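Local structure of enterotoxin SEN variant (Staphylococcus aureus, 6KRY) at residues Trp30-Ser35 with Ile53-Leu58; Glu34-Ser39 with Gly78-Ile83; Asn46-Lys51 with Leu63-Asn68; Asn74-Lys79 with Val107-Gly112; Asp111-Asp116 with Thr139-Val144. The protein probably acts as a secreted superantigen toxin, which in this family cross-links MHC class II molecules and T-cell receptors and so overstimulates T cells. All coordinates share one frame; numbering follows the deposited sequence.

Contacts 1 to 4 all belong to the N-terminal OB-fold domain, and contact 5 leads from it into the C-terminal beta-grasp domain. Contact 1 packs strands 31-37 and 47-55 against each other, and contact 2, sharing Glu34 and Ser35 with it, pairs strand 31-37 with strand 81-84. Contact 3 is the hairpin 47-55/60-66, its centre about 11 Å from that of contact 2 and its segments falling between those of contact 2 in the chain. In contact 4, helix 70-76 and the turn after it meet strand 100-109, with a centre about 6 Å from that of contact 2. Contact 5 begins where contact 4 ends, at Asp111 and Gly112, and there the chain crosses from the OB-fold side toward the beta-grasp domain.

Contact 1 of 5, residues Trp30-Ser35 with Ile53-Leu58; sequences WQLDES and IDISVL
Leu32 and Ile53 meet almost at right angles, the CD2 methyl of Leu32 lying 4.2 Å from the CG2 branch of Ile53. Leu32 reaches across because its CG is trans to the backbone N (chi1 -171°), and the same CD2 also comes within 4.4 Å of Ile55 CD1, at the end of an extended isoleucine chain. Glu34 and Ile53 slide past each other in opposite directions: the glutamate is bent at chi2 (-65°), which lays its OE2 4.1 Å from the CD1 methyl of Ile53. At the other end, Leu58 CD1 approaches the Trp30 indole obliquely, 4.4 Å from CZ3. The two strand segments run antiparallel at 155° but stay 9.7 Å apart, too far for backbone pairing, so they face each other through side chains within the OB-fold barrel. Leu32 and Glu34 make their backbone bonds with Gly85 and Ile83 instead, while Tyr87 touches Trp30, Ile55 and Leu58. Trp30 NE1 is bonded to Ser23 OG, which directs the polar edge of the indole to helix 15-26. What joins the two segments is therefore mainly dispersion between methyl groups, with the Glu34 carboxylate laid against a methyl group and in a long, weak ion pair with Lys37.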
# COMPACT_ATOMS: atom_id res chain seq x y z
N TRP A 30 -5.05 1.98 10.08
CA TRP A 30 -4.22 2.73 9.13
C TRP A 30 -4.64 2.51 7.67
O TRP A 30 -4.10 3.20 6.82
CB TRP A 30 -2.74 2.33 9.27
CG TRP A 30 -2.09 2.80 10.53
CD1 TRP A 30 -1.68 2.02 11.57
CD2 TRP A 30 -1.84 4.16 10.90
NE1 TRP A 30 -1.15 2.81 12.55
CE2 TRP A 30 -1.23 4.12 12.17
CE3 TRP A 30 -2.04 5.39 10.27
CZ2 TRP A 30 -0.83 5.28 12.82
CZ3 TRP A 30 -1.66 6.54 10.92
CH2 TRP A 30 -1.06 6.48 12.18
N GLN A 31 -5.47 1.51 7.37
CA GLN A 31 -5.89 1.17 6.02
C GLN A 31 -7.17 1.95 5.70
O GLN A 31 -8.21 1.68 6.26
CB GLN A 31 -6.15 -0.33 5.86
CG GLN A 31 -4.86 -1.13 6.01
CD GLN A 31 -4.90 -2.64 5.81
OE1 GLN A 31 -5.19 -3.12 4.72
NE2 GLN A 31 -4.47 -3.40 6.82
N LEU A 32 -7.03 2.91 4.80
CA LEU A 32 -8.12 3.68 4.24
C LEU A 32 -8.71 2.87 3.08
O LEU A 32 -7.97 2.29 2.29
CB LEU A 32 -7.49 5.02 3.81
CG LEU A 32 -8.40 6.16 3.38
CD1 LEU A 32 -8.84 5.95 1.94
CD2 LEU A 32 -9.58 6.32 4.30
N ASP A 33 -10.04 2.76 3.04
CA ASP A 33 -10.74 1.98 2.02
C ASP A 33 -12.04 2.75 1.74
O ASP A 33 -13.05 2.57 2.44
CB ASP A 33 -10.97 0.55 2.54
CG ASP A 33 -11.58 -0.44 1.55
OD1 ASP A 33 -11.87 -0.05 0.37
OD2 ASP A 33 -11.72 -1.63 1.95
N GLU A 34 -12.01 3.64 0.74
CA GLU A 34 -13.11 4.56 0.47
C GLU A 34 -13.60 4.32 -0.94
O GLU A 34 -12.78 4.05 -1.82
CB GLU A 34 -12.65 6.01 0.60
CG GLU A 34 -12.28 6.40 2.01
CD GLU A 34 -13.43 6.37 3.00
OE1 GLU A 34 -13.20 5.92 4.16
OE2 GLU A 34 -14.53 6.77 2.62
N SER A 35 -14.93 4.40 -1.14
CA SER A 35 -15.51 4.13 -2.48
C SER A 35 -16.35 5.32 -2.95
O SER A 35 -17.09 5.92 -2.18
CB SER A 35 -16.38 2.87 -2.56
OG SER A 35 -16.04 1.95 -1.56
N ILE A 53 -13.88 12.91 4.46
CA ILE A 53 -13.27 11.62 4.69
C ILE A 53 -12.83 11.59 6.15
O ILE A 53 -11.81 12.20 6.49
CB ILE A 53 -12.07 11.39 3.78
CG1 ILE A 53 -12.39 11.65 2.31
CG2 ILE A 53 -11.46 10.01 4.02
CD1 ILE A 53 -13.19 10.58 1.67
N ASP A 54 -13.59 10.89 6.99
CA ASP A 54 -13.45 11.02 8.43
C ASP A 54 -12.55 9.89 8.92
O ASP A 54 -12.79 8.72 8.67
CB ASP A 54 -14.83 11.13 9.08
CG ASP A 54 -15.42 12.48 8.71
OD1 ASP A 54 -14.90 13.52 9.22
OD2 ASP A 54 -16.30 12.52 7.82
N ILE A 55 -11.45 10.29 9.54
CA ILE A 55 -10.52 9.36 10.11
C ILE A 55 -10.45 9.66 11.62
O ILE A 55 -9.75 10.61 12.08
CB ILE A 55 -9.15 9.43 9.43
CG1 ILE A 55 -9.25 9.10 7.93
CG2 ILE A 55 -8.20 8.50 10.16
CD1 ILE A 55 -7.93 9.15 7.19
N SER A 56 -11.16 8.83 12.36
CA SER A 56 -11.39 9.02 13.76
C SER A 56 -10.07 9.08 14.55
O SER A 56 -9.87 9.93 15.42
CB SER A 56 -12.28 7.92 14.28
OG SER A 56 -12.92 8.38 15.46
N VAL A 57 -9.16 8.17 14.25
CA VAL A 57 -7.97 8.04 15.09
C VAL A 57 -7.07 9.28 14.97
O VAL A 57 -6.32 9.54 15.89
CB VAL A 57 -7.21 6.74 14.81
CG1 VAL A 57 -8.05 5.53 15.23
CG2 VAL A 57 -6.78 6.63 13.35
N LEU A 58 -7.13 10.03 13.86
CA LEU A 58 -6.28 11.24 13.72
C LEU A 58 -7.13 12.51 13.85
O LEU A 58 -6.61 13.59 13.80
CB LEU A 58 -5.55 11.22 12.36
CG LEU A 58 -4.41 10.19 12.19
CD1 LEU A 58 -3.61 10.47 10.93
CD2 LEU A 58 -3.46 10.17 13.39

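Contact 2 of 5, residues Glu34-Ser39 with Gly78-Ile83; sequences ESNKIS and GKNIDI
With CG anti to the carbonyl carbon (chi1 -61°), Asp82 carries its carboxylate to the corner at Asn36, and a chi1 of 73° tucks Ser39 OG in over its own main chain, facing Gly78. Asp82 OD1 accepts from Asn36 N at 2.9 Å, met nearly along the C-O bond, with an N-H...O angle of 150°. Its other oxygen, OD2, is taken by Gln114 NE2, so this buried carboxylate ties the corner to the beginning of strand 114-127. Ser39 OG likewise accepts from Gly78 N, 2.9 Å away. A water accepts from Ser39 N and donates to Lys79 O, a second link between the ends of the two segments. Strands 31-37 and 81-84 of the OB-fold barrel pair antiparallel on both sides of the corner, Glu34 with Ile83 before it and Lys37 with Ile81 after it, both as hydrogen-bonded pairs. Asn36 and Lys37 together face Ile81, which makes a G1 beta bulge; Asn36 supplies its left-handed backbone conformation. Lys37 N donates to Ile81 O and Ile81 N to Lys37 O, each at 2.8 Å. On the side of the sheet where Glu34 and Lys37 lie, the Ile83 side chain crosses Lys37 at about a right angle, its CD1 4.0 Å from Lys37 CB. Ile38 lays its CD1 methyl against the Gly78 carbonyl, 3.4 Å from the oxygen.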
# COMPACT_ATOMS: atom_id res chain seq x y z
N GLU A 34 -12.01 3.64 0.74
CA GLU A 34 -13.11 4.56 0.47
C GLU A 34 -13.60 4.32 -0.94
O GLU A 34 -12.78 4.05 -1.82
CB GLU A 34 -12.65 6.01 0.60
CG GLU A 34 -12.28 6.40 2.01
CD GLU A 34 -13.43 6.37 3.00
OE1 GLU A 34 -13.20 5.92 4.16
OE2 GLU A 34 -14.53 6.77 2.62
N SER A 35 -14.93 4.40 -1.14
CA SER A 35 -15.51 4.13 -2.48
C SER A 35 -16.35 5.32 -2.95
O SER A 35 -17.09 5.92 -2.18
CB SER A 35 -16.38 2.87 -2.56
OG SER A 35 -16.04 1.95 -1.56
N ASN A 36 -16.24 5.58 -4.24
CA ASN A 36 -17.09 6.52 -4.99
C ASN A 36 -17.04 7.92 -4.37
O ASN A 36 -18.05 8.53 -4.05
CB ASN A 36 -18.54 6.01 -5.11
CG ASN A 36 -19.37 6.75 -6.15
OD1 ASN A 36 -18.85 7.53 -6.96
ND2 ASN A 36 -20.69 6.53 -6.11
N LYS A 37 -15.81 8.44 -4.25
CA LYS A 37 -15.57 9.77 -3.78
C LYS A 37 -15.15 10.64 -4.95
O LYS A 37 -14.92 10.16 -6.04
CB LYS A 37 -14.49 9.72 -2.70
CG LYS A 37 -14.74 8.73 -1.56
CD LYS A 37 -15.98 9.11 -0.81
CE LYS A 37 -16.15 8.42 0.52
NZ LYS A 37 -17.49 8.71 1.08
N ILE A 38 -15.05 11.95 -4.72
CA ILE A 38 -14.70 12.91 -5.77
C ILE A 38 -13.88 14.03 -5.13
O ILE A 38 -14.26 14.56 -4.06
CB ILE A 38 -15.97 13.43 -6.49
CG1 ILE A 38 -15.64 14.34 -7.68
CG2 ILE A 38 -16.93 14.11 -5.53
CD1 ILE A 38 -16.80 14.50 -8.67
N SER A 39 -12.80 14.43 -5.79
CA SER A 39 -11.98 15.53 -5.30
C SER A 39 -12.60 16.88 -5.67
O SER A 39 -13.21 17.06 -6.75
CB SER A 39 -10.54 15.40 -5.78
OG SER A 39 -10.40 15.69 -7.15
N GLY A 78 -11.60 15.40 -9.81
CA GLY A 78 -13.02 15.66 -10.14
C GLY A 78 -13.72 14.49 -10.82
O GLY A 78 -14.81 14.69 -11.37
N LYS A 79 -13.14 13.28 -10.78
CA LYS A 79 -13.79 12.07 -11.24
C LYS A 79 -14.21 11.23 -10.04
O LYS A 79 -13.61 11.33 -8.97
CB LYS A 79 -12.84 11.29 -12.17
CG LYS A 79 -12.36 12.09 -13.38
CD LYS A 79 -12.15 11.27 -14.63
CE LYS A 79 -11.45 12.01 -15.76
NZ LYS A 79 -11.86 13.43 -15.84
N ASN A 80 -15.20 10.35 -10.23
CA ASN A 80 -15.56 9.41 -9.18
C ASN A 80 -14.42 8.39 -9.02
O ASN A 80 -14.06 7.76 -10.00
CB ASN A 80 -16.87 8.70 -9.47
CG ASN A 80 -18.07 9.62 -9.66
OD1 ASN A 80 -18.93 9.31 -10.48
ND2 ASN A 80 -18.13 10.75 -8.99
N ILE A 81 -13.89 8.23 -7.80
CA ILE A 81 -12.74 7.40 -7.54
C ILE A 81 -12.98 6.54 -6.29
O ILE A 81 -13.75 6.88 -5.40
CB ILE A 81 -11.44 8.26 -7.42
CG1 ILE A 81 -11.58 9.37 -6.37
CG2 ILE A 81 -11.03 8.86 -8.74
CD1 ILE A 81 -10.24 10.07 -6.09
N ASP A 82 -12.25 5.43 -6.25
CA ASP A 82 -12.02 4.63 -5.04
C ASP A 82 -10.59 4.89 -4.55
O ASP A 82 -9.69 5.19 -5.34
CB ASP A 82 -12.20 3.13 -5.26
CG ASP A 82 -13.60 2.72 -5.70
OD1 ASP A 82 -14.59 3.39 -5.27
OD2 ASP A 82 -13.69 1.76 -6.50
N ILE A 83 -10.40 4.76 -3.24
CA ILE A 83 -9.12 5.02 -2.66
C ILE A 83 -8.80 3.93 -1.66
O ILE A 83 -9.59 3.66 -0.77
CB ILE A 83 -9.07 6.41 -2.00
CG1 ILE A 83 -9.54 7.54 -2.91
CG2 ILE A 83 -7.68 6.68 -1.48
CD1 ILE A 83 -10.87 8.14 -2.56
O HOH W 1 -11.70 12.85 -7.81

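Contact 3 of 5, residues Asn46-Lys51 with Leu63-Asn68; sequences NTIILK and LKVEFN
Ile48 and Val65 lie side by side and point the same way, with Ile48 CG1 3.9 Å from Val65 CB. Ile48 holds CG1 between its backbone N and carbonyl carbon (chi1 67°), which carries CD1 on to the edge of the Phe67 ring, 4.0 Å from CE2. Val65 CG1 sits over one face of that ring, 3.6 Å above the plane and displaced toward the rim. Beyond them, Leu50 CD1 reaches across to Val65 CG2 at 4.0 Å. These residues line the interior side of the hairpin 47-55/60-66, two antiparallel strands of the OB-fold barrel whose short segments run at 160° to each other. Ile81 of strand 81-84 and Val107 of strand 100-109 pack on the same side. Ile48 with Val65 and Leu50 with Leu63 are hydrogen-bonded pairs; the Leu50 N to Leu63 O bond is 2.9 Å long and nearly straight (174°). On the other side, the aliphatic part of Lys64 passes over Ile49 and Thr47, its CG 3.9 Å from Ile49 CG1. Its NZ binds Val93 O, while Glu66 OE2 is bonded to Tyr88 OH. Where the strands end, Phe67 N donates to Asn46 O at 2.9 Å, almost in line with the carbonyl bond.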
# COMPACT_ATOMS: atom_id res chain seq x y z
N ASN A 46 0.32 18.00 -8.37
CA ASN A 46 0.34 16.53 -8.30
C ASN A 46 -0.50 16.00 -7.12
O ASN A 46 -0.33 14.85 -6.77
CB ASN A 46 1.78 16.01 -8.20
CG ASN A 46 2.57 16.58 -7.03
OD1 ASN A 46 2.08 17.39 -6.25
ND2 ASN A 46 3.79 16.12 -6.86
N THR A 47 -1.43 16.81 -6.57
CA THR A 47 -2.31 16.42 -5.48
C THR A 47 -3.76 16.63 -5.88
O THR A 47 -4.07 17.38 -6.80
CB THR A 47 -2.08 17.24 -4.21
OG1 THR A 47 -2.46 18.62 -4.45
CG2 THR A 47 -0.64 17.12 -3.74
N ILE A 48 -4.65 15.91 -5.20
CA ILE A 48 -6.06 16.18 -5.18
C ILE A 48 -6.54 16.08 -3.73
O ILE A 48 -5.97 15.36 -2.91
CB ILE A 48 -6.83 15.20 -6.11
CG1 ILE A 48 -6.79 13.76 -5.61
CG2 ILE A 48 -6.36 15.31 -7.55
CD1 ILE A 48 -7.48 12.76 -6.53
N ILE A 49 -7.56 16.88 -3.39
CA ILE A 49 -8.09 16.96 -2.07
C ILE A 49 -9.57 16.60 -2.08
O ILE A 49 -10.36 17.11 -2.88
CB ILE A 49 -7.80 18.34 -1.44
CG1 ILE A 49 -6.29 18.55 -1.29
CG2 ILE A 49 -8.52 18.49 -0.10
CD1 ILE A 49 -5.89 19.93 -0.99
N LEU A 50 -9.91 15.71 -1.15
CA LEU A 50 -11.25 15.19 -0.93
C LEU A 50 -11.74 15.57 0.46
O LEU A 50 -11.00 15.44 1.45
CB LEU A 50 -11.24 13.67 -1.03
CG LEU A 50 -10.88 13.13 -2.40
CD1 LEU A 50 -9.40 12.80 -2.45
CD2 LEU A 50 -11.74 11.94 -2.73
N LYS A 51 -13.01 16.00 0.52
CA LYS A 51 -13.67 16.41 1.77
C LYS A 51 -14.46 15.25 2.38
O LYS A 51 -14.76 14.30 1.71
CB LYS A 51 -14.63 17.57 1.49
CG LYS A 51 -13.99 18.73 0.74
CD LYS A 51 -12.63 19.16 1.28
CE LYS A 51 -12.02 20.29 0.48
NZ LYS A 51 -12.48 21.60 0.99
N LEU A 63 -8.83 14.56 3.02
CA LEU A 63 -7.77 13.67 2.57
C LEU A 63 -7.07 14.31 1.37
O LEU A 63 -7.74 14.66 0.38
CB LEU A 63 -8.37 12.34 2.10
CG LEU A 63 -7.34 11.30 1.69
CD1 LEU A 63 -6.49 10.88 2.89
CD2 LEU A 63 -8.01 10.10 1.04
N LYS A 64 -5.74 14.36 1.42
CA LYS A 64 -5.00 14.79 0.26
C LYS A 64 -4.28 13.57 -0.28
O LYS A 64 -3.59 12.86 0.44
CB LYS A 64 -4.01 15.89 0.64
CG LYS A 64 -3.17 16.40 -0.52
CD LYS A 64 -2.27 17.56 -0.18
CE LYS A 64 -1.04 17.13 0.55
NZ LYS A 64 -0.16 18.29 0.76
N VAL A 65 -4.52 13.28 -1.54
CA VAL A 65 -3.78 12.25 -2.25
C VAL A 65 -2.66 12.91 -3.04
O VAL A 65 -2.88 13.88 -3.77
CB VAL A 65 -4.70 11.44 -3.20
CG1 VAL A 65 -3.90 10.37 -3.93
CG2 VAL A 65 -5.87 10.83 -2.44
N GLU A 66 -1.46 12.33 -2.88
CA GLU A 66 -0.25 12.78 -3.53
C GLU A 66 0.19 11.74 -4.57
O GLU A 66 0.34 10.55 -4.24
CB GLU A 66 0.86 13.01 -2.50
CG GLU A 66 0.54 14.07 -1.47
CD GLU A 66 1.41 14.10 -0.20
OE1 GLU A 66 1.90 15.21 0.14
OE2 GLU A 66 1.52 13.06 0.50
N PHE A 67 0.47 12.22 -5.79
CA PHE A 67 0.92 11.43 -6.91
C PHE A 67 2.31 11.94 -7.30
O PHE A 67 2.67 13.03 -6.84
CB PHE A 67 0.03 11.56 -8.12
CG PHE A 67 -1.40 11.16 -7.92
CD1 PHE A 67 -1.77 9.83 -7.86
CD2 PHE A 67 -2.39 12.13 -7.78
CE1 PHE A 67 -3.09 9.48 -7.64
CE2 PHE A 67 -3.71 11.78 -7.56
CZ PHE A 67 -4.05 10.45 -7.52
N ASN A 68 3.00 11.21 -8.17
CA ASN A 68 4.37 11.56 -8.53
C ASN A 68 4.37 12.45 -9.79
O ASN A 68 5.44 12.80 -10.26
CB ASN A 68 5.29 10.35 -8.69
CG ASN A 68 4.98 9.48 -9.90
OD1 ASN A 68 4.03 9.71 -10.63
ND2 ASN A 68 5.79 8.45 -10.12

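Contact 4 of 5, residues Asn74-Lys79 with Val107-Gly112; sequences NQFKGK and VTIYDG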
# COMPACT_ATOMS: atom_id res chain seq x y z
N ASN A 74 -4.30 14.87 -12.86
CA ASN A 74 -5.23 15.28 -13.92
C ASN A 74 -6.13 14.12 -14.35
O ASN A 74 -7.26 14.36 -14.70
CB ASN A 74 -4.45 15.89 -15.09
CG ASN A 74 -3.97 17.28 -14.75
OD1 ASN A 74 -4.43 17.87 -13.79
ND2 ASN A 74 -3.04 17.80 -15.52
N GLN A 75 -5.63 12.89 -14.31
CA GLN A 75 -6.42 11.72 -14.66
C GLN A 75 -7.58 11.52 -13.66
O GLN A 75 -8.62 10.95 -14.03
CB GLN A 75 -5.58 10.44 -14.61
CG GLN A 75 -4.51 10.36 -15.69
CD GLN A 75 -3.88 9.00 -15.63
OE1 GLN A 75 -4.50 8.04 -15.16
NE2 GLN A 75 -2.64 8.91 -16.10
N PHE A 76 -7.37 11.91 -12.39
CA PHE A 76 -8.31 11.58 -11.34
C PHE A 76 -9.05 12.79 -10.75
O PHE A 76 -10.13 12.57 -10.15
CB PHE A 76 -7.59 10.81 -10.23
CG PHE A 76 -7.00 9.53 -10.74
CD1 PHE A 76 -7.82 8.52 -11.23
CD2 PHE A 76 -5.63 9.33 -10.72
CE1 PHE A 76 -7.26 7.35 -11.73
CE2 PHE A 76 -5.08 8.14 -11.20
CZ PHE A 76 -5.90 7.15 -11.69
N LYS A 77 -8.57 14.04 -10.93
CA LYS A 77 -9.22 15.16 -10.25
C LYS A 77 -10.66 15.32 -10.76
O LYS A 77 -10.93 15.33 -11.97
CB LYS A 77 -8.38 16.45 -10.33
CG LYS A 77 -8.21 17.10 -11.68
CD LYS A 77 -7.69 18.54 -11.52
CE LYS A 77 -7.95 19.42 -12.72
NZ LYS A 77 -6.75 19.54 -13.58
N GLY A 78 -11.60 15.40 -9.81
CA GLY A 78 -13.02 15.66 -10.14
C GLY A 78 -13.72 14.49 -10.82
O GLY A 78 -14.81 14.69 -11.37
N LYS A 79 -13.14 13.28 -10.78
CA LYS A 79 -13.79 12.07 -11.24
C LYS A 79 -14.21 11.23 -10.04
O LYS A 79 -13.61 11.33 -8.97
CB LYS A 79 -12.84 11.29 -12.17
CG LYS A 79 -12.36 12.09 -13.38
CD LYS A 79 -12.15 11.27 -14.63
CE LYS A 79 -11.45 12.01 -15.76
NZ LYS A 79 -11.86 13.43 -15.84
N VAL A 107 -5.36 5.24 -5.94
CA VAL A 107 -6.56 5.71 -6.58
C VAL A 107 -6.88 4.93 -7.87
O VAL A 107 -6.03 4.69 -8.72
CB VAL A 107 -6.49 7.22 -6.85
CG1 VAL A 107 -7.63 7.75 -7.73
CG2 VAL A 107 -6.48 7.95 -5.51
N THR A 108 -8.16 4.55 -7.99
CA THR A 108 -8.72 3.95 -9.18
C THR A 108 -10.02 4.69 -9.51
O THR A 108 -10.77 5.07 -8.61
CB THR A 108 -8.96 2.44 -9.02
OG1 THR A 108 -9.68 2.23 -7.81
CG2 THR A 108 -7.64 1.68 -9.04
N ILE A 109 -10.30 4.83 -10.81
CA ILE A 109 -11.62 5.28 -11.31
C ILE A 109 -12.67 4.31 -10.77
O ILE A 109 -12.46 3.09 -10.77
CB ILE A 109 -11.57 5.37 -12.86
CG1 ILE A 109 -10.69 6.52 -13.36
CG2 ILE A 109 -12.98 5.42 -13.45
CD1 ILE A 109 -11.18 7.89 -13.03
N TYR A 110 -13.78 4.85 -10.26
CA TYR A 110 -14.82 4.08 -9.67
C TYR A 110 -15.69 3.46 -10.77
O TYR A 110 -15.97 2.28 -10.71
CB TYR A 110 -15.68 4.94 -8.75
CG TYR A 110 -16.99 4.30 -8.36
CD1 TYR A 110 -17.05 3.35 -7.37
CD2 TYR A 110 -18.17 4.67 -8.99
CE1 TYR A 110 -18.25 2.78 -7.00
CE2 TYR A 110 -19.38 4.07 -8.67
CZ TYR A 110 -19.42 3.15 -7.65
OH TYR A 110 -20.61 2.57 -7.32
N ASP A 111 -16.14 4.29 -11.74
CA ASP A 111 -17.16 3.92 -12.71
C ASP A 111 -16.61 2.81 -13.60
O ASP A 111 -15.56 2.97 -14.17
CB ASP A 111 -17.59 5.13 -13.58
CG ASP A 111 -18.32 6.14 -12.72
OD1 ASP A 111 -19.38 5.77 -12.16
OD2 ASP A 111 -17.76 7.22 -12.50
N GLY A 112 -17.36 1.70 -13.71
CA GLY A 112 -17.02 0.63 -14.63
C GLY A 112 -15.97 -0.32 -14.08
O GLY A 112 -15.54 -1.23 -14.80
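Phe76 of helix 70-76 reaches Val107 from its first side-chain atom onward. Its CB lies 4.0 Å from the valine CG1 methyl, and at CG, swung to the far side from the carbonyl carbon (chi1 -60°), the gap closes to 3.6 Å. The methyl covers one face of the ring in a CH-pi contact, 3.7 Å from the centroid and 20° off the normal. The opposite face carries Gln75 CB, so the ring is sandwiched between its own helix and strand 100-109. Farther along one rim, CD1 meets the Ile109 CD1 methyl at 3.9 Å, near the ring plane, and CE1 lies as close to Ile109 CG1. The tip, CZ, comes 3.9 Å from Val107 O, which accepts a hydrogen bond from Asn210 ND2. Ile109 CD1 also touches the aliphatic chain of Lys79, whose CD is 3.9 Å away. The chain leaves the helix through a type II turn, Phe76 to Lys79, with Gly78 at its positive-phi position, and this brings Lys79 beside Ile109. Phe67, just past strand 60-66, also touches Phe76. Through these apolar contacts the helix between the third and fourth strands packs onto the barrel, as is characteristic of the OB fold.

Contact 5 of 5, residues Asp111-Asp116 with Thr139-Val144; sequences DGNQLD and TKKAKV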
# COMPACT_ATOMS: atom_id res chain seq x y z
N ASP A 111 -16.14 4.29 -11.74
CA ASP A 111 -17.16 3.92 -12.71
C ASP A 111 -16.61 2.81 -13.60
O ASP A 111 -15.56 2.97 -14.17
CB ASP A 111 -17.59 5.13 -13.58
CG ASP A 111 -18.32 6.14 -12.72
OD1 ASP A 111 -19.38 5.77 -12.16
OD2 ASP A 111 -17.76 7.22 -12.50
N GLY A 112 -17.36 1.70 -13.71
CA GLY A 112 -17.02 0.63 -14.63
C GLY A 112 -15.97 -0.32 -14.08
O GLY A 112 -15.54 -1.23 -14.80
N ASN A 113 -15.51 -0.10 -12.83
CA ASN A 113 -14.40 -0.88 -12.28
C ASN A 113 -14.87 -1.81 -11.16
O ASN A 113 -14.06 -2.59 -10.59
CB ASN A 113 -13.30 0.03 -11.71
CG ASN A 113 -11.99 -0.70 -11.52
OD1 ASN A 113 -11.54 -1.43 -12.43
ND2 ASN A 113 -11.36 -0.48 -10.36
N GLN A 114 -16.17 -1.81 -10.87
CA GLN A 114 -16.65 -2.57 -9.75
C GLN A 114 -17.04 -3.99 -10.16
O GLN A 114 -17.99 -4.17 -10.91
CB GLN A 114 -17.87 -1.87 -9.16
CG GLN A 114 -17.65 -0.39 -8.87
CD GLN A 114 -16.48 -0.18 -7.94
OE1 GLN A 114 -16.40 -0.81 -6.88
NE2 GLN A 114 -15.55 0.68 -8.34
N LEU A 115 -16.38 -5.02 -9.60
CA LEU A 115 -16.73 -6.43 -9.94
C LEU A 115 -18.05 -6.87 -9.28
O LEU A 115 -18.47 -6.36 -8.23
CB LEU A 115 -15.60 -7.36 -9.50
CG LEU A 115 -14.27 -7.07 -10.18
CD1 LEU A 115 -13.19 -7.87 -9.51
CD2 LEU A 115 -14.34 -7.39 -11.68
N ASP A 116 -18.69 -7.88 -9.88
CA ASP A 116 -19.97 -8.39 -9.35
C ASP A 116 -19.70 -9.27 -8.12
O ASP A 116 -20.56 -9.47 -7.30
CB ASP A 116 -20.78 -9.12 -10.44
CG ASP A 116 -20.12 -10.33 -11.10
OD1 ASP A 116 -18.93 -10.62 -10.82
OD2 ASP A 116 -20.80 -10.99 -11.93
N THR A 139 -10.19 -8.50 -3.72
CA THR A 139 -10.52 -7.12 -4.13
C THR A 139 -11.82 -7.16 -4.93
O THR A 139 -12.15 -8.18 -5.54
CB THR A 139 -9.39 -6.46 -4.94
OG1 THR A 139 -9.70 -5.09 -5.21
CG2 THR A 139 -9.11 -7.13 -6.25
N LYS A 140 -12.52 -6.03 -4.90
CA LYS A 140 -13.73 -5.88 -5.66
C LYS A 140 -13.48 -5.07 -6.94
O LYS A 140 -14.44 -4.69 -7.61
CB LYS A 140 -14.80 -5.20 -4.81
CG LYS A 140 -15.69 -6.18 -4.04
CD LYS A 140 -17.07 -6.39 -4.66
CE LYS A 140 -18.00 -7.14 -3.73
NZ LYS A 140 -19.42 -7.04 -4.16
N LYS A 141 -12.22 -4.84 -7.28
CA LYS A 141 -11.82 -3.92 -8.35
C LYS A 141 -11.19 -4.68 -9.50
O LYS A 141 -10.37 -5.55 -9.25
CB LYS A 141 -10.80 -2.92 -7.81
CG LYS A 141 -11.28 -2.16 -6.58
CD LYS A 141 -10.28 -1.16 -6.02
CE LYS A 141 -10.89 -0.36 -4.89
NZ LYS A 141 -9.89 0.18 -3.97
N ALA A 142 -11.59 -4.33 -10.73
CA ALA A 142 -11.02 -4.96 -11.94
C ALA A 142 -9.57 -4.50 -12.14
O ALA A 142 -8.68 -5.30 -12.35
CB ALA A 142 -11.87 -4.68 -13.16
N LYS A 143 -9.37 -3.18 -12.05
CA LYS A 143 -8.11 -2.52 -11.94
C LYS A 143 -7.89 -2.18 -10.46
O LYS A 143 -8.73 -1.52 -9.88
CB LYS A 143 -8.08 -1.19 -12.71
CG LYS A 143 -8.08 -1.33 -14.22
CD LYS A 143 -7.76 -0.03 -14.91
CE LYS A 143 -7.83 -0.24 -16.40
NZ LYS A 143 -7.55 1.00 -17.16
N VAL A 144 -6.73 -2.59 -9.93
CA VAL A 144 -6.42 -2.48 -8.50
C VAL A 144 -5.00 -1.93 -8.36
O VAL A 144 -4.14 -2.22 -9.19
CB VAL A 144 -6.61 -3.83 -7.77
CG1 VAL A 144 -5.61 -4.89 -8.21
CG2 VAL A 144 -6.58 -3.71 -6.26
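Asn113 to Leu115 runs antiparallel to Lys140 to Ala142, with Gln114 and Lys141 forming a non-hydrogen-bonded pair flanked by the bonds Ala142 N to Asn113 O and Leu115 N to Lys140 O, the latter 2.8 Å. The Asn113 side chain then continues the pairing beyond the backbone. Its chi1 of -163° extends CG away from the backbone N, a turn that points the amide at the main chain of Lys143 with both ends: OD1 accepts from Lys143 N at 2.8 Å, and ND2 donates to Lys143 O at 2.9 Å. Both bonds are nearly straight (168° and 174°) and both use a lone pair in the carbonyl plane; together they fix the rotation of this buried amide. Here the chain leaves the OB-fold domain and enters strand 114-127 of the beta-grasp domain, while 139-144 connects strand 130-139 to the short strand 143-145. Leu115 spans the turn at Lys140: its CG is 3.5 Å from Lys140 O, CD1 3.7 Å from Lys141 O, and CD2 4.0 Å from the Ala142 CB methyl. Thr139 OG1 accepts from Lys141 N in an ST turn and is also bonded to Glu148. Lys141, extended beyond CG, passes Asn113 obliquely with CB 3.6 Å from ND2, and its NZ forms a salt bridge with Glu148 of helix 146-161. Gln114 NE2 turns back to Tyr110 O on the OB-fold side.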